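Local atomic coordinates of putative chemotaxis protein (Desulfovibrio vulgaris str. Hildenborough, PDB entry 3H4Y), a protein that probably acts in bacterial chemotaxis as a CheX-like phosphatase, which in related systems removes the phosphoryl group from the response regulator CheY. Residues E8-F13 and P136-P141; A48-T53 and V95-S100; I129-K134 and T150-F155. All coordinates share one frame; numbering follows the deposited sequence.

Interaction 1: residues E8-F13 and P136-P141; sequences EVAKPF and PIMAIP
Met138, a selenomethionine, meets Phe13 in an oblique Met-aromatic contact that fastens residues 8-13, leading into helix 10-25, to strand 137-144 of the antiparallel sheet, a helix-on-sheet layer of the CheX-like fold. The SE atom lies 5.1 Å from the ring centroid and 43° off its normal, so the heavy atom stands beside the ring axis. The terminal methyl does the close touching: CE reaches over one face to 3.9 Å from Phe13 CG. The first two torsions run the chain out toward the helix, and a bend at the last one (chi3 77°) folds CE back over the ring.

Tight packing surrounds this pair. SE presses on the backbone of Ala10, 3.7 Å from its CA, while the Val9 and Met138 side chains run past each other in opposite senses, Val9 CG2 4.1 Å from SE. Next along this side of the strand, Ile140 extends CD1 to Ala10 CB (3.8 Å) and to Phe13 CB. Side-chain packing and the Met-aromatic contact join the segments, with no hydrogen bond between them; Ala10 offers its CA to SE and its CB to Ile140. Leu107 of helix 84-109 and Phe153 of the neighbouring strand also pack on Phe13.

The outer side of residues 8-13 is of another character. There Lys11 points away from the sheet and forms a salt bridge with exposed Glu8, its amino group spanning both carboxylate oxygens and using the syn lone pair of each, with NZ 3.1 Å from Glu8 OE2.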
loop_
_atom_site.group_PDB
_atom_site.type_symbol
_atom_site.label_atom_id
_atom_site.label_comp_id
_atom_site.label_asym_id
_atom_site.label_seq_id
_atom_site.Cartn_x
_atom_site.Cartn_y
_atom_site.Cartn_z
ATOM N N GLU A 8 13.427 4.373 -19.543
ATOM C CA GLU A 8 13.156 5.820 -19.547
ATOM C C GLU A 8 12.312 6.316 -18.374
ATOM O O GLU A 8 12.584 7.410 -17.863
ATOM C CB GLU A 8 12.486 6.265 -20.845
ATOM C CG GLU A 8 13.456 6.397 -22.003
ATOM C CD GLU A 8 14.515 7.442 -21.719
ATOM O OE1 GLU A 8 14.147 8.629 -21.557
ATOM O OE2 GLU A 8 15.710 7.068 -21.647
ATOM N N VAL A 9 11.316 5.541 -17.948
ATOM C CA VAL A 9 10.529 5.942 -16.784
ATOM C C VAL A 9 11.337 5.986 -15.468
ATOM O O VAL A 9 10.867 6.538 -14.484
ATOM C CB VAL A 9 9.259 5.102 -16.574
ATOM C CG1 VAL A 9 8.303 5.317 -17.735
ATOM C CG2 VAL A 9 9.580 3.608 -16.356
ATOM N N ALA A 10 12.544 5.429 -15.442
ATOM C CA ALA A 10 13.359 5.509 -14.237
ATOM C C ALA A 10 13.821 6.946 -13.989
ATOM O O ALA A 10 14.070 7.327 -12.863
ATOM C CB ALA A 10 14.558 4.577 -14.328
ATOM N N LYS A 11 13.965 7.736 -15.056
ATOM C CA LYS A 11 14.482 9.098 -14.923
ATOM C C LYS A 11 13.747 9.995 -13.936
ATOM O O LYS A 11 14.385 10.543 -13.029
ATOM C CB LYS A 11 14.659 9.789 -16.295
ATOM C CG LYS A 11 15.736 9.119 -17.153
ATOM C CD LYS A 11 15.941 9.858 -18.480
ATOM C CE LYS A 11 16.975 9.155 -19.363
ATOM N NZ LYS A 11 16.998 9.719 -20.756
ATOM N N PRO A 12 12.410 10.134 -14.077
ATOM C CA PRO A 12 11.679 10.975 -13.111
ATOM C C PRO A 12 11.762 10.438 -11.662
ATOM O O PRO A 12 11.729 11.217 -10.696
ATOM C CB PRO A 12 10.249 11.008 -13.679
ATOM C CG PRO A 12 10.167 9.864 -14.643
ATOM C CD PRO A 12 11.524 9.614 -15.149
ATOM N N PHE A 13 11.853 9.120 -11.502
ATOM C CA PHE A 13 12.012 8.531 -10.160
ATOM C C PHE A 13 13.355 8.791 -9.536
ATOM O O PHE A 13 13.445 9.057 -8.328
ATOM C CB PHE A 13 11.644 7.037 -10.183
ATOM C CG PHE A 13 10.168 6.820 -10.237
ATOM C CD1 PHE A 13 9.403 6.892 -9.072
ATOM C CD2 PHE A 13 9.509 6.638 -11.457
ATOM C CE1 PHE A 13 8.037 6.768 -9.122
ATOM C CE2 PHE A 13 8.132 6.505 -11.500
ATOM C CZ PHE A 13 7.399 6.576 -10.308
ATOM N N PRO A 136 5.208 -5.832 -15.877
ATOM C CA PRO A 136 6.435 -5.950 -15.111
ATOM C C PRO A 136 6.516 -4.732 -14.194
ATOM O O PRO A 136 5.954 -3.668 -14.486
ATOM C CB PRO A 136 7.536 -5.850 -16.168
ATOM C CG PRO A 136 6.874 -6.022 -17.477
ATOM C CD PRO A 136 5.470 -5.608 -17.307
ATOM N N ILE A 137 7.273 -4.882 -13.133
ATOM C CA ILE A 137 7.424 -3.837 -12.123
ATOM C C ILE A 137 8.839 -3.268 -12.217
ATOM O O ILE A 137 9.780 -4.036 -12.286
ATOM C CB ILE A 137 7.181 -4.458 -10.743
ATOM C CG1 ILE A 137 5.703 -4.856 -10.587
ATOM C CG2 ILE A 137 7.571 -3.469 -9.598
ATOM C CD1 ILE A 137 5.494 -5.939 -9.491
HETATM N N MSE A 138 8.965 -1.945 -12.238
HETATM C CA MSE A 138 10.275 -1.242 -12.222
HETATM C C MSE A 138 10.768 -1.179 -10.778
HETATM O O MSE A 138 9.997 -0.875 -9.849
HETATM C CB MSE A 138 10.164 0.196 -12.754
HETATM C CG MSE A 138 11.500 0.981 -12.824
HETATM SE SE MSE A 138 11.174 2.908 -12.651
HETATM C CE MSE A 138 10.887 2.971 -10.735
ATOM N N ALA A 139 12.044 -1.489 -10.576
ATOM C CA ALA A 139 12.677 -1.298 -9.290
ATOM C C ALA A 139 14.011 -0.596 -9.478
ATOM O O ALA A 139 14.725 -0.840 -10.459
ATOM C CB ALA A 139 12.882 -2.602 -8.594
ATOM N N ILE A 140 14.339 0.284 -8.529
ATOM C CA ILE A 140 15.627 0.997 -8.538
ATOM C C ILE A 140 16.148 0.939 -7.110
ATOM O O ILE A 140 15.515 1.496 -6.182
ATOM C CB ILE A 140 15.531 2.481 -8.993
ATOM C CG1 ILE A 140 14.748 2.650 -10.304
ATOM C CG2 ILE A 140 16.966 3.135 -9.095
ATOM C CD1 ILE A 140 14.294 4.077 -10.533
ATOM N N PRO A 141 17.267 0.230 -6.919
ATOM C CA PRO A 141 17.875 0.288 -5.594
ATOM C C PRO A 141 18.634 1.615 -5.428
ATOM O O PRO A 141 19.183 2.158 -6.392
ATOM C CB PRO A 141 18.847 -0.875 -5.611
ATOM C CG PRO A 141 19.281 -0.995 -7.072
ATOM C CD PRO A 141 18.061 -0.554 -7.888
#

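Interaction 2: residues A48-T53 and V95-S100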
loop_
_atom_site.group_PDB
_atom_site.type_symbol
_atom_site.label_atom_id
_atom_site.label_comp_id
_atom_site.label_asym_id
_atom_site.label_seq_id
_atom_site.Cartn_x
_atom_site.Cartn_y
_atom_site.Cartn_z
ATOM N N ALA A 48 6.635 2.477 2.326
ATOM C CA ALA A 48 5.389 3.142 2.075
ATOM C C ALA A 48 4.897 2.829 0.671
ATOM O O ALA A 48 5.694 2.739 -0.250
ATOM C CB ALA A 48 5.470 4.711 2.280
ATOM N N VAL A 49 3.577 2.754 0.532
ATOM C CA VAL A 49 2.911 2.409 -0.737
ATOM C C VAL A 49 1.917 3.514 -1.058
ATOM O O VAL A 49 1.218 3.977 -0.170
ATOM C CB VAL A 49 2.195 1.034 -0.659
ATOM C CG1 VAL A 49 1.341 0.748 -1.917
ATOM C CG2 VAL A 49 3.202 -0.110 -0.419
ATOM N N ILE A 50 1.908 3.937 -2.322
ATOM C CA ILE A 50 0.948 4.899 -2.869
ATOM C C ILE A 50 0.338 4.272 -4.098
ATOM O O ILE A 50 1.030 3.717 -4.948
ATOM C CB ILE A 50 1.618 6.224 -3.229
ATOM C CG1 ILE A 50 1.957 6.970 -1.934
ATOM C CG2 ILE A 50 0.772 7.057 -4.229
ATOM C CD1 ILE A 50 2.752 8.236 -2.126
ATOM N N GLY A 51 -0.973 4.379 -4.218
ATOM C CA GLY A 51 -1.678 3.944 -5.429
ATOM C C GLY A 51 -1.779 5.097 -6.396
ATOM O O GLY A 51 -2.019 6.242 -5.989
ATOM N N ILE A 52 -1.586 4.801 -7.676
ATOM C CA ILE A 52 -1.679 5.814 -8.735
ATOM C C ILE A 52 -2.782 5.385 -9.727
ATOM O O ILE A 52 -2.999 4.185 -9.989
ATOM C CB ILE A 52 -0.296 6.078 -9.426
ATOM C CG1 ILE A 52 0.255 4.856 -10.148
ATOM C CG2 ILE A 52 0.691 6.640 -8.405
ATOM C CD1 ILE A 52 1.624 5.023 -10.840
ATOM N N THR A 53 -3.464 6.378 -10.260
ATOM C CA THR A 53 -4.631 6.156 -11.105
ATOM C C THR A 53 -4.626 7.065 -12.308
ATOM O O THR A 53 -3.943 8.085 -12.322
ATOM C CB THR A 53 -5.938 6.411 -10.309
ATOM O OG1 THR A 53 -6.039 7.780 -9.920
ATOM C CG2 THR A 53 -6.032 5.503 -9.062
ATOM N N VAL A 95 8.161 11.465 2.749
ATOM C CA VAL A 95 9.140 11.288 1.693
ATOM C C VAL A 95 8.532 10.589 0.474
ATOM O O VAL A 95 8.720 11.000 -0.687
ATOM C CB VAL A 95 10.382 10.499 2.205
ATOM C CG1 VAL A 95 11.152 9.843 1.062
ATOM C CG2 VAL A 95 11.254 11.415 2.960
ATOM N N THR A 96 7.765 9.546 0.728
ATOM C CA THR A 96 7.116 8.802 -0.345
ATOM C C THR A 96 6.093 9.645 -1.070
ATOM O O THR A 96 6.012 9.609 -2.298
ATOM C CB THR A 96 6.540 7.477 0.164
ATOM O OG1 THR A 96 7.624 6.746 0.767
ATOM C CG2 THR A 96 5.968 6.656 -0.983
ATOM N N ASN A 97 5.294 10.395 -0.329
ATOM C CA ASN A 97 4.344 11.317 -0.932
ATOM C C ASN A 97 5.031 12.335 -1.866
ATOM O O ASN A 97 4.495 12.619 -2.966
ATOM C CB ASN A 97 3.572 12.040 0.138
ATOM C CG ASN A 97 2.413 12.748 -0.421
ATOM O OD1 ASN A 97 2.382 13.982 -0.459
ATOM N ND2 ASN A 97 1.468 11.990 -0.908
HETATM N N MSE A 98 6.174 12.895 -1.473
HETATM C CA MSE A 98 6.871 13.864 -2.338
HETATM C C MSE A 98 7.572 13.225 -3.526
HETATM O O MSE A 98 7.664 13.811 -4.572
HETATM C CB MSE A 98 7.816 14.720 -1.511
HETATM C CG MSE A 98 7.051 15.557 -0.501
HETATM SE SE MSE A 98 5.602 16.638 -1.260
HETATM C CE MSE A 98 6.546 17.320 -2.750
ATOM N N ILE A 99 8.070 12.014 -3.340
ATOM C CA ILE A 99 8.647 11.263 -4.470
ATOM C C ILE A 99 7.535 11.002 -5.467
ATOM O O ILE A 99 7.713 11.223 -6.692
ATOM C CB ILE A 99 9.315 9.968 -4.030
ATOM C CG1 ILE A 99 10.607 10.324 -3.298
ATOM C CG2 ILE A 99 9.591 9.039 -5.258
ATOM C CD1 ILE A 99 11.326 9.142 -2.690
ATOM N N SER A 100 6.360 10.586 -4.981
ATOM C CA SER A 100 5.212 10.390 -5.851
ATOM C C SER A 100 4.841 11.697 -6.585
ATOM O O SER A 100 4.619 11.716 -7.798
ATOM C CB SER A 100 3.990 9.882 -5.062
ATOM O OG SER A 100 2.776 9.969 -5.848
#
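Ile50 of strand 47-54 drives its CD1 methyl against helix 84-109, landing among Thr96, Asn97 and Ser100, 3.5 Å from Thr96 O and 3.6 Å from Ser100 CB. The side chain reaches so far because it is extended (chi2 174°), with CG1 set beside the backbone N. Its other branch, CG2, faces Ser100 OG. Two residues back on the same face of the strand, Ala48 supplies a single methyl that nestles against Thr96, with CB 3.3 Å from OG1. The Thr96 and Ile50 side chains pass in opposite senses, Thr96 CG2 meeting Ile50 CD1 at 3.8 Å.

The hydroxyls at this surface find partners within their own helix. Thr96 OG1 bonds back to Val92 O, and Ser100 OG bonds to Arg104 NE, so both can lie against methyl groups without leaving a buried polar atom wanting. Thr96 O, touched by CD1, also accepts Ser100 N at 2.9 Å. Asn97, at the margin of the contact, closes an E-x-x-N sequence like the signature of CheC and CheX phosphatases, which suggests that this helix carries the functional surface.

Strand and helix run in roughly the same direction, 36° apart at an axis separation of 8.7 Å. Strands 58-64 and 114-124 flank strand 47-54 in the sheet, and helix 10-25 packs against the helix through Val95, Met98 and Ile99.

Interaction 3: residues I129-K134 and T150-F155; sequences ISHVTK and TVEFCF
Glu152 crosses obliquely to His131, their carboxylate and imidazole planes 42° apart, where the six-stranded antiparallel sheet meets a second, two-stranded layer formed by strands 42-44 and 127-131. Strand 147-155 and residues 129-131 do not pair edge to edge; they face each other at 9.3 Å between axes, and side chains fill the gap.

Along strand 147-155, Glu152 is the first residue to reach across. Its OE1 comes to 3.1 Å from His131 CD2, and NE2 is similarly near but at an angle too poor for a hydrogen bond. A water makes the polar link instead: it is hydrogen-bonded to Glu152 OE1 at 2.6 Å, to Ile129 O, and to His131 N, whose proton it accepts. The other carboxylate oxygen goes to Asn40. The imidazole is held at both nitrogens, NE2 by Ser61 and ND1 by Ser120 of the second subunit, which fixes its rotation. That subunit also continues the ladder beyond strand 127-131.

Phe153 turns its ring to the opposite side of the sheet, and Cys154 returns to this one. With SG between the backbone N and the carbonyl carbon (chi1 62°), the sulfur stands up toward the other layer, 3.8 Å from His131 CB and 3.9 Å from Thr133 CG2; it is also 4.7 Å from the imidazole centroid, obliquely placed.

At Phe155, Ser135 bridges the segments, its OG bonded to Phe155 O and its N to Thr133 OG1. Thr133 OG1 itself stays 4.4 Å from Phe155 O, too long for a bond.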
loop_
_atom_site.group_PDB
_atom_site.type_symbol
_atom_site.label_atom_id
_atom_site.label_comp_id
_atom_site.label_asym_id
_atom_site.label_seq_id
_atom_site.Cartn_x
_atom_site.Cartn_y
_atom_site.Cartn_z
ATOM N N ILE A 129 6.850 -6.393 -0.083
ATOM C CA ILE A 129 5.878 -5.619 -0.851
ATOM C C ILE A 129 5.790 -6.242 -2.224
ATOM O O ILE A 129 6.792 -6.275 -2.958
ATOM C CB ILE A 129 6.317 -4.144 -1.031
ATOM C CG1 ILE A 129 6.641 -3.436 0.285
ATOM C CG2 ILE A 129 5.243 -3.374 -1.837
ATOM C CD1 ILE A 129 5.446 -3.401 1.305
ATOM N N SER A 130 4.584 -6.677 -2.601
ATOM C CA SER A 130 4.377 -7.347 -3.882
ATOM C C SER A 130 3.235 -6.667 -4.607
ATOM O O SER A 130 2.071 -6.927 -4.334
ATOM C CB SER A 130 4.068 -8.836 -3.691
ATOM O OG SER A 130 5.118 -9.489 -3.011
ATOM N N HIS A 131 3.566 -5.771 -5.520
ATOM C CA HIS A 131 2.513 -5.208 -6.351
ATOM C C HIS A 131 1.920 -6.296 -7.255
ATOM O O HIS A 131 2.635 -7.126 -7.823
ATOM C CB HIS A 131 3.009 -4.013 -7.162
ATOM C CG HIS A 131 3.698 -2.989 -6.337
ATOM N ND1 HIS A 131 3.081 -2.364 -5.279
ATOM C CD2 HIS A 131 4.975 -2.540 -6.357
ATOM C CE1 HIS A 131 3.942 -1.534 -4.713
ATOM N NE2 HIS A 131 5.100 -1.617 -5.357
ATOM N N VAL A 132 0.593 -6.323 -7.314
ATOM C CA VAL A 132 -0.183 -7.318 -8.055
ATOM C C VAL A 132 -0.699 -6.611 -9.297
ATOM O O VAL A 132 -1.632 -5.784 -9.254
ATOM C CB VAL A 132 -1.350 -7.869 -7.169
ATOM C CG1 VAL A 132 -2.282 -8.819 -7.973
ATOM C CG2 VAL A 132 -0.794 -8.591 -5.948
ATOM N N THR A 133 -0.037 -6.937 -10.408
ATOM C CA THR A 133 -0.266 -6.262 -11.679
ATOM C C THR A 133 0.097 -7.212 -12.829
ATOM O O THR A 133 0.915 -8.103 -12.664
ATOM C CB THR A 133 0.521 -4.931 -11.768
ATOM O OG1 THR A 133 0.293 -4.291 -13.034
ATOM C CG2 THR A 133 1.972 -5.139 -11.571
ATOM N N LYS A 134 -0.536 -7.001 -13.976
ATOM C CA LYS A 134 -0.194 -7.770 -15.167
ATOM C C LYS A 134 1.133 -7.327 -15.765
ATOM O O LYS A 134 1.754 -8.064 -16.524
ATOM C CB LYS A 134 -1.301 -7.622 -16.230
ATOM C CG LYS A 134 -2.657 -8.209 -15.815
ATOM C CD LYS A 134 -3.766 -7.935 -16.852
ATOM N N THR A 150 14.715 0.704 -1.806
ATOM C CA THR A 150 14.300 0.394 -3.166
ATOM C C THR A 150 13.022 1.124 -3.521
ATOM O O THR A 150 12.044 1.060 -2.766
ATOM C CB THR A 150 14.099 -1.119 -3.368
ATOM O OG1 THR A 150 15.344 -1.783 -3.141
ATOM C CG2 THR A 150 13.592 -1.436 -4.748
ATOM N N VAL A 151 13.056 1.823 -4.643
ATOM C CA VAL A 151 11.886 2.492 -5.201
ATOM C C VAL A 151 11.276 1.613 -6.314
ATOM O O VAL A 151 12.000 1.102 -7.180
ATOM C CB VAL A 151 12.228 3.896 -5.775
ATOM C CG1 VAL A 151 10.982 4.537 -6.493
ATOM C CG2 VAL A 151 12.783 4.810 -4.673
ATOM N N GLU A 152 9.955 1.386 -6.246
ATOM C CA GLU A 152 9.259 0.613 -7.278
ATOM C C GLU A 152 8.124 1.426 -7.891
ATOM O O GLU A 152 7.580 2.316 -7.265
ATOM C CB GLU A 152 8.698 -0.709 -6.729
ATOM C CG GLU A 152 9.702 -1.684 -6.257
ATOM C CD GLU A 152 9.057 -3.047 -6.080
ATOM O OE1 GLU A 152 7.921 -3.108 -5.539
ATOM O OE2 GLU A 152 9.664 -4.068 -6.477
ATOM N N PHE A 153 7.766 1.067 -9.120
ATOM C CA PHE A 153 6.731 1.747 -9.906
ATOM C C PHE A 153 6.178 0.725 -10.868
ATOM O O PHE A 153 6.939 -0.030 -11.483
ATOM C CB PHE A 153 7.400 2.877 -10.737
ATOM C CG PHE A 153 6.544 3.517 -11.827
ATOM C CD1 PHE A 153 5.316 4.127 -11.566
ATOM C CD2 PHE A 153 7.057 3.602 -13.110
ATOM C CE1 PHE A 153 4.602 4.757 -12.568
ATOM C CE2 PHE A 153 6.362 4.228 -14.119
ATOM C CZ PHE A 153 5.129 4.807 -13.842
ATOM N N CYS A 154 4.856 0.706 -11.005
ATOM C CA CYS A 154 4.244 -0.120 -12.049
ATOM C C CYS A 154 2.941 0.499 -12.477
ATOM O O CYS A 154 2.345 1.307 -11.748
ATOM C CB CYS A 154 3.995 -1.536 -11.536
ATOM S SG CYS A 154 2.840 -1.666 -10.133
ATOM N N PHE A 155 2.505 0.152 -13.684
ATOM C CA PHE A 155 1.171 0.521 -14.135
ATOM C C PHE A 155 0.723 -0.493 -15.193
ATOM O O PHE A 155 1.545 -1.176 -15.810
ATOM C CB PHE A 155 1.061 1.972 -14.690
ATOM C CG PHE A 155 1.911 2.230 -15.907
ATOM C CD1 PHE A 155 1.469 1.896 -17.171
ATOM C CD2 PHE A 155 3.153 2.813 -15.771
ATOM C CE1 PHE A 155 2.260 2.131 -18.284
ATOM C CE2 PHE A 155 3.949 3.076 -16.873
ATOM C CZ PHE A 155 3.506 2.729 -18.136
HETATM O O HOH W 1 6.638 -5.384 -5.524
#

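Overall arrangement
The three contacts lie on the two faces of the six-stranded sheet. Interactions 1 and 2 are on the helical side, their centres 14 Å apart, and interaction 3 covers the other face. Interactions 1 and 3 are joined by neighbouring strands 137-144 and 147-155, with Ile140 N to Val151 O at 2.8 Å and Met138 N to Phe153 O at 2.9 Å. Phe153, turned to the helical face, touches Phe13 and, by CE1, Ile52 CD1 at 3.5 Å. Interactions 2 and 3 also touch the second subunit. Methylpentanediol, probably from crystallisation, binds near Met138 and Phe155, whereas Asn97 of interaction 2 ends the E-x-x-N sequence, the likely functional signature.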